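Local coordinates for protein ribonuclease S-3 (Pyrus pyrifolia, PDB 1IQQ) that cleaves RNA as a T2-family ribonuclease of the pear pistil, where it is responsible for gametophytic self-incompatibility, at residues Ile66-Val71 / His101-Val106; Leu59-Leu64 / Lys76-Trp81. All coordinates share one frame; numbering follows the deposited sequence.

Contact 1 of 2, residues Ile66-Val71 / His101-Val106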
# COMPACT_ATOMS: atom_id res chain seq x y z
N ILE A 66 12.19 -6.01 4.23
CA ILE A 66 11.54 -5.43 5.41
C ILE A 66 10.36 -4.54 5.09
O ILE A 66 9.34 -4.63 5.79
CB ILE A 66 12.58 -4.63 6.26
CG1 ILE A 66 13.65 -5.61 6.77
CG2 ILE A 66 11.90 -3.85 7.46
CD1 ILE A 66 14.90 -4.86 7.31
N ILE A 67 10.45 -3.76 4.01
CA ILE A 67 9.43 -2.73 3.73
C ILE A 67 8.45 -3.23 2.71
O ILE A 67 7.27 -2.76 2.70
CB ILE A 67 10.14 -1.44 3.19
CG1 ILE A 67 10.88 -0.77 4.36
CG2 ILE A 67 9.13 -0.43 2.58
CD1 ILE A 67 11.87 0.26 3.85
N TRP A 68 8.83 -4.16 1.88
CA TRP A 68 7.96 -4.65 0.80
C TRP A 68 8.07 -6.17 0.61
O TRP A 68 8.30 -6.66 -0.48
CB TRP A 68 8.28 -3.96 -0.54
CG TRP A 68 7.19 -4.04 -1.60
CD1 TRP A 68 6.14 -4.92 -1.64
CD2 TRP A 68 7.06 -3.18 -2.74
NE1 TRP A 68 5.33 -4.62 -2.77
CE2 TRP A 68 5.89 -3.57 -3.44
CE3 TRP A 68 7.83 -2.11 -3.23
CZ2 TRP A 68 5.48 -2.92 -4.61
CZ3 TRP A 68 7.43 -1.44 -4.39
CH2 TRP A 68 6.25 -1.85 -5.07
N PRO A 69 7.89 -6.93 1.70
CA PRO A 69 7.97 -8.41 1.52
C PRO A 69 6.79 -8.99 0.74
O PRO A 69 5.71 -8.43 0.71
CB PRO A 69 7.91 -8.93 2.96
CG PRO A 69 7.05 -7.82 3.68
CD PRO A 69 7.67 -6.57 3.12
N ASN A 70 7.00 -10.14 0.09
CA ASN A 70 5.92 -10.96 -0.47
C ASN A 70 5.54 -11.73 0.81
O ASN A 70 6.27 -12.63 1.27
CB ASN A 70 6.51 -11.96 -1.51
CG ASN A 70 5.49 -12.93 -2.00
OD1 ASN A 70 4.47 -13.15 -1.35
ND2 ASN A 70 5.79 -13.58 -3.11
N VAL A 71 4.43 -11.35 1.41
CA VAL A 71 3.99 -11.94 2.66
C VAL A 71 3.60 -13.41 2.56
O VAL A 71 3.59 -14.09 3.60
CB VAL A 71 2.80 -11.13 3.26
CG1 VAL A 71 3.26 -9.72 3.54
CG2 VAL A 71 1.63 -11.13 2.32
N HIS A 101 15.40 3.19 -9.00
CA HIS A 101 14.82 4.43 -8.53
C HIS A 101 13.39 4.22 -8.06
O HIS A 101 12.95 4.84 -7.10
CB HIS A 101 14.90 5.49 -9.67
CG HIS A 101 14.34 6.83 -9.31
ND1 HIS A 101 14.75 7.56 -8.21
CD2 HIS A 101 13.44 7.58 -9.95
CE1 HIS A 101 14.11 8.73 -8.20
NE2 HIS A 101 13.32 8.77 -9.25
N TYR A 102 12.68 3.32 -8.73
CA TYR A 102 11.31 3.01 -8.28
C TYR A 102 11.29 2.47 -6.85
O TYR A 102 10.51 2.97 -5.99
CB TYR A 102 10.73 1.92 -9.21
CG TYR A 102 9.36 1.44 -8.89
CD1 TYR A 102 8.28 2.35 -8.78
CD2 TYR A 102 9.09 0.04 -8.75
CE1 TYR A 102 6.95 1.91 -8.54
CE2 TYR A 102 7.81 -0.40 -8.52
CZ TYR A 102 6.72 0.52 -8.41
OH TYR A 102 5.44 0.09 -8.19
N PHE A 103 12.12 1.50 -6.54
CA PHE A 103 12.13 0.95 -5.22
C PHE A 103 12.74 1.92 -4.22
O PHE A 103 12.30 1.97 -3.08
CB PHE A 103 12.87 -0.39 -5.29
CG PHE A 103 12.08 -1.46 -5.99
CD1 PHE A 103 10.82 -1.88 -5.53
CD2 PHE A 103 12.59 -2.06 -7.17
CE1 PHE A 103 10.12 -2.84 -6.25
CE2 PHE A 103 11.88 -3.02 -7.87
CZ PHE A 103 10.63 -3.40 -7.42
N GLU A 104 13.77 2.67 -4.64
CA GLU A 104 14.32 3.68 -3.70
C GLU A 104 13.28 4.73 -3.41
O GLU A 104 13.22 5.25 -2.29
CB GLU A 104 15.56 4.34 -4.36
CG GLU A 104 16.75 3.41 -4.43
CD GLU A 104 17.78 3.83 -5.48
OE1 GLU A 104 17.60 4.89 -6.14
OE2 GLU A 104 18.77 3.04 -5.63
N THR A 105 12.43 5.06 -4.38
CA THR A 105 11.37 6.05 -4.17
C THR A 105 10.35 5.53 -3.15
O THR A 105 9.91 6.27 -2.26
CB THR A 105 10.65 6.33 -5.47
OG1 THR A 105 11.58 7.02 -6.35
CG2 THR A 105 9.40 7.22 -5.21
N VAL A 106 9.97 4.24 -3.25
CA VAL A 106 9.06 3.66 -2.22
C VAL A 106 9.65 3.69 -0.83
O VAL A 106 8.97 3.99 0.14
CB VAL A 106 8.74 2.21 -2.63
CG1 VAL A 106 8.05 1.45 -1.51
CG2 VAL A 106 7.77 2.26 -3.85
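The indole of Trp68 meets Phe103 in an offset edge-to-face pair: the phenyl turns its edge to a face of the indole's six-membered ring, with centroids 5.5 Å apart and planes at 67°. Phe103 presents its CD1-CE1 edge, and both atoms lie 3.6 Å from Trp68 CZ3. At the indole's own edge, near its plane, lies the hydroxyl of Tyr102, its OH 3.8 Å from Trp68 CH2. That hydroxyl is hydrogen-bonded to Leu35 O, which ties the phenol to the strand 30-38. Tyr102 also lays CD2 over the centre of one face of the Phe103 ring. Val106 comes in obliquely, with CG2 3.8 Å from Trp68 CZ3. Trp68, the first residue to leave helical geometry after helix 58-67, swings CG anti to the main-chain nitrogen (chi1 -162°), and the six-membered end of the indole extends toward helix 99-112. No hydrogen bond crosses this buried and largely apolar interface. The indole also touches the catalytic Glu84 and meets the ring of Phe80, a probable RNA-binding residue, which places the cluster directly beside active-site residues. Helix 77-89 supplies both of these residues, while Val32 of strand 30-38 touches both Trp68 and Val106.

Contact 2 of 2, residues Leu59-Leu64 / Lys76-Trp81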
# COMPACT_ATOMS: atom_id res chain seq x y z
N LEU A 59 21.78 -4.61 -1.01
CA LEU A 59 21.34 -3.72 0.05
C LEU A 59 19.93 -3.24 -0.22
O LEU A 59 19.14 -3.16 0.72
CB LEU A 59 22.27 -2.49 0.19
CG LEU A 59 21.80 -1.43 1.21
CD1 LEU A 59 21.81 -1.97 2.63
CD2 LEU A 59 22.70 -0.18 1.06
N LEU A 60 19.60 -2.96 -1.49
CA LEU A 60 18.21 -2.50 -1.83
C LEU A 60 17.31 -3.63 -1.52
O LEU A 60 16.22 -3.42 -0.90
CB LEU A 60 18.12 -2.16 -3.33
CG LEU A 60 16.68 -1.84 -3.81
CD1 LEU A 60 16.17 -0.60 -3.09
CD2 LEU A 60 16.77 -1.46 -5.30
N GLU A 61 17.64 -4.86 -1.94
CA GLU A 61 16.77 -5.99 -1.66
C GLU A 61 16.57 -6.26 -0.18
O GLU A 61 15.49 -6.69 0.24
CB GLU A 61 17.24 -7.24 -2.42
CG GLU A 61 16.95 -7.05 -3.93
CD GLU A 61 17.56 -8.10 -4.83
OE1 GLU A 61 18.45 -8.90 -4.34
OE2 GLU A 61 17.14 -8.11 -6.03
N HIS A 62 17.61 -6.00 0.62
CA HIS A 62 17.49 -6.23 2.05
C HIS A 62 16.47 -5.25 2.65
O HIS A 62 15.72 -5.59 3.56
CB HIS A 62 18.87 -5.94 2.63
CG HIS A 62 18.96 -6.06 4.11
ND1 HIS A 62 18.84 -5.12 5.08
CD2 HIS A 62 19.18 -7.25 4.76
CE1 HIS A 62 18.97 -5.76 6.29
NE2 HIS A 62 19.18 -7.04 6.07
N GLN A 63 16.44 -4.03 2.15
CA GLN A 63 15.45 -3.05 2.66
C GLN A 63 14.08 -3.46 2.20
O GLN A 63 13.15 -3.37 2.99
CB GLN A 63 15.75 -1.67 2.14
CG GLN A 63 17.09 -1.05 2.70
CD GLN A 63 17.46 0.17 1.88
OE1 GLN A 63 17.04 1.30 2.13
NE2 GLN A 63 18.25 -0.06 0.86
N LEU A 64 13.95 -3.91 0.96
CA LEU A 64 12.64 -4.34 0.47
C LEU A 64 12.15 -5.60 1.21
O LEU A 64 10.96 -5.79 1.34
CB LEU A 64 12.69 -4.65 -1.02
CG LEU A 64 13.02 -3.40 -1.86
CD1 LEU A 64 13.14 -3.80 -3.35
CD2 LEU A 64 11.90 -2.34 -1.80
N LYS A 76 9.90 -16.02 -2.85
CA LYS A 76 9.44 -15.55 -4.16
C LYS A 76 9.60 -14.02 -4.27
O LYS A 76 9.08 -13.43 -5.23
CB LYS A 76 7.95 -15.92 -4.41
CG LYS A 76 7.58 -17.43 -4.32
CD LYS A 76 6.04 -17.56 -4.72
CE LYS A 76 5.47 -18.99 -4.71
NZ LYS A 76 6.30 -19.98 -5.52
N ASN A 77 10.26 -13.40 -3.32
CA ASN A 77 10.47 -11.95 -3.35
C ASN A 77 11.06 -11.43 -4.67
O ASN A 77 10.53 -10.45 -5.18
CB ASN A 77 11.40 -11.44 -2.24
CG ASN A 77 10.72 -11.32 -0.83
OD1 ASN A 77 9.50 -11.38 -0.70
ND2 ASN A 77 11.53 -11.11 0.21
N ASN A 78 12.11 -12.05 -5.22
CA ASN A 78 12.69 -11.41 -6.43
C ASN A 78 11.80 -11.35 -7.64
O ASN A 78 11.68 -10.30 -8.27
CB ASN A 78 14.03 -12.04 -6.85
CG ASN A 78 15.18 -11.67 -5.96
OD1 ASN A 78 15.24 -10.58 -5.35
ND2 ASN A 78 16.19 -12.56 -5.95
N LEU A 79 11.10 -12.45 -7.94
CA LEU A 79 10.20 -12.45 -9.08
C LEU A 79 9.02 -11.53 -8.78
O LEU A 79 8.52 -10.88 -9.67
CB LEU A 79 9.71 -13.89 -9.40
CG LEU A 79 8.83 -13.96 -10.65
CD1 LEU A 79 9.60 -13.55 -11.91
CD2 LEU A 79 8.28 -15.37 -10.78
N PHE A 80 8.60 -11.48 -7.52
CA PHE A 80 7.49 -10.60 -7.05
C PHE A 80 7.88 -9.11 -7.26
O PHE A 80 7.11 -8.34 -7.83
CB PHE A 80 7.29 -10.94 -5.56
CG PHE A 80 6.47 -9.94 -4.76
CD1 PHE A 80 5.06 -9.97 -4.77
CD2 PHE A 80 7.11 -9.05 -3.88
CE1 PHE A 80 4.34 -9.10 -3.89
CE2 PHE A 80 6.43 -8.23 -3.04
CZ PHE A 80 5.04 -8.23 -3.03
N TRP A 81 9.08 -8.71 -6.85
CA TRP A 81 9.47 -7.32 -7.12
C TRP A 81 9.62 -7.06 -8.63
O TRP A 81 9.25 -5.93 -9.12
CB TRP A 81 10.76 -7.01 -6.42
CG TRP A 81 10.65 -7.00 -4.93
CD1 TRP A 81 9.58 -6.55 -4.19
CD2 TRP A 81 11.60 -7.52 -4.02
NE1 TRP A 81 9.82 -6.78 -2.85
CE2 TRP A 81 11.04 -7.38 -2.71
CE3 TRP A 81 12.88 -8.11 -4.16
CZ2 TRP A 81 11.70 -7.81 -1.56
CZ3 TRP A 81 13.56 -8.53 -3.00
CH2 TRP A 81 12.95 -8.38 -1.70
O HOH W 1 18.84 -11.27 -5.38
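Leu64 and Trp81 run past each other in opposite directions, and the leucine CB sits over one face of the indole in a CH-pi contact, 3.8 Å from the centroid of the six-membered ring and 29° off its normal. Contact is tight at Trp81 CZ2, which lies 3.4 Å from Leu64 CB. Asn77 O, one turn earlier in helix 77-89, lies above the opposite face, so one face rests on a carbonyl of its own helix and the other on Leu64 of helix 58-67. With CG of Trp81 anti to its carbonyl carbon (chi1 -67°), the indole bridges the gap between the axes of segments 59-64 and 77-81, which approach to 11.6 Å at 92°. Glu61 extends past the far end of the ring, its CG 3.8 Å from Trp81 CZ3, and crosses Asn78 at about a right angle. Here two acceptors face each other, Glu61 OE2 and Asn78 OD1, 3.2 Å apart without a hydrogen bond. A water bridges the same side chains, donating to Glu61 OE1 (2.6 Å) and accepting from Asn78 ND2. Arg56 forms a salt bridge to Glu61 OE2 and also bonds Asn78 O. Its positive charge probably offsets the crowding of acceptors, so water and Arg56, not a direct Glu61-Asn78 bond, probably hold this polar edge.

In the fold
Helix 58-67 serves both contacts, joining helix 99-112 through Trp68, just past its end, in contact 1 and helix 77-89 through Glu61 and Leu64 in contact 2. The first is buried and mainly aromatic, a cluster nearer the centre of the chain; the second lies farther out, with an apolar indole face giving way to a charged, hydrated edge. Their centres are only 7 Å apart, and two probable hydrogen bonds join them directly: Trp81 NE1 lies 2.8 Å from Trp68 O, and Asn77 OD1 lies 2.9 Å from Asn70 N. The indoles of Trp68 and Trp81 also meet edge-to-face, and Phe103 likewise meets the Trp81 ring edge-to-face, making one continuous aromatic core among the three helices.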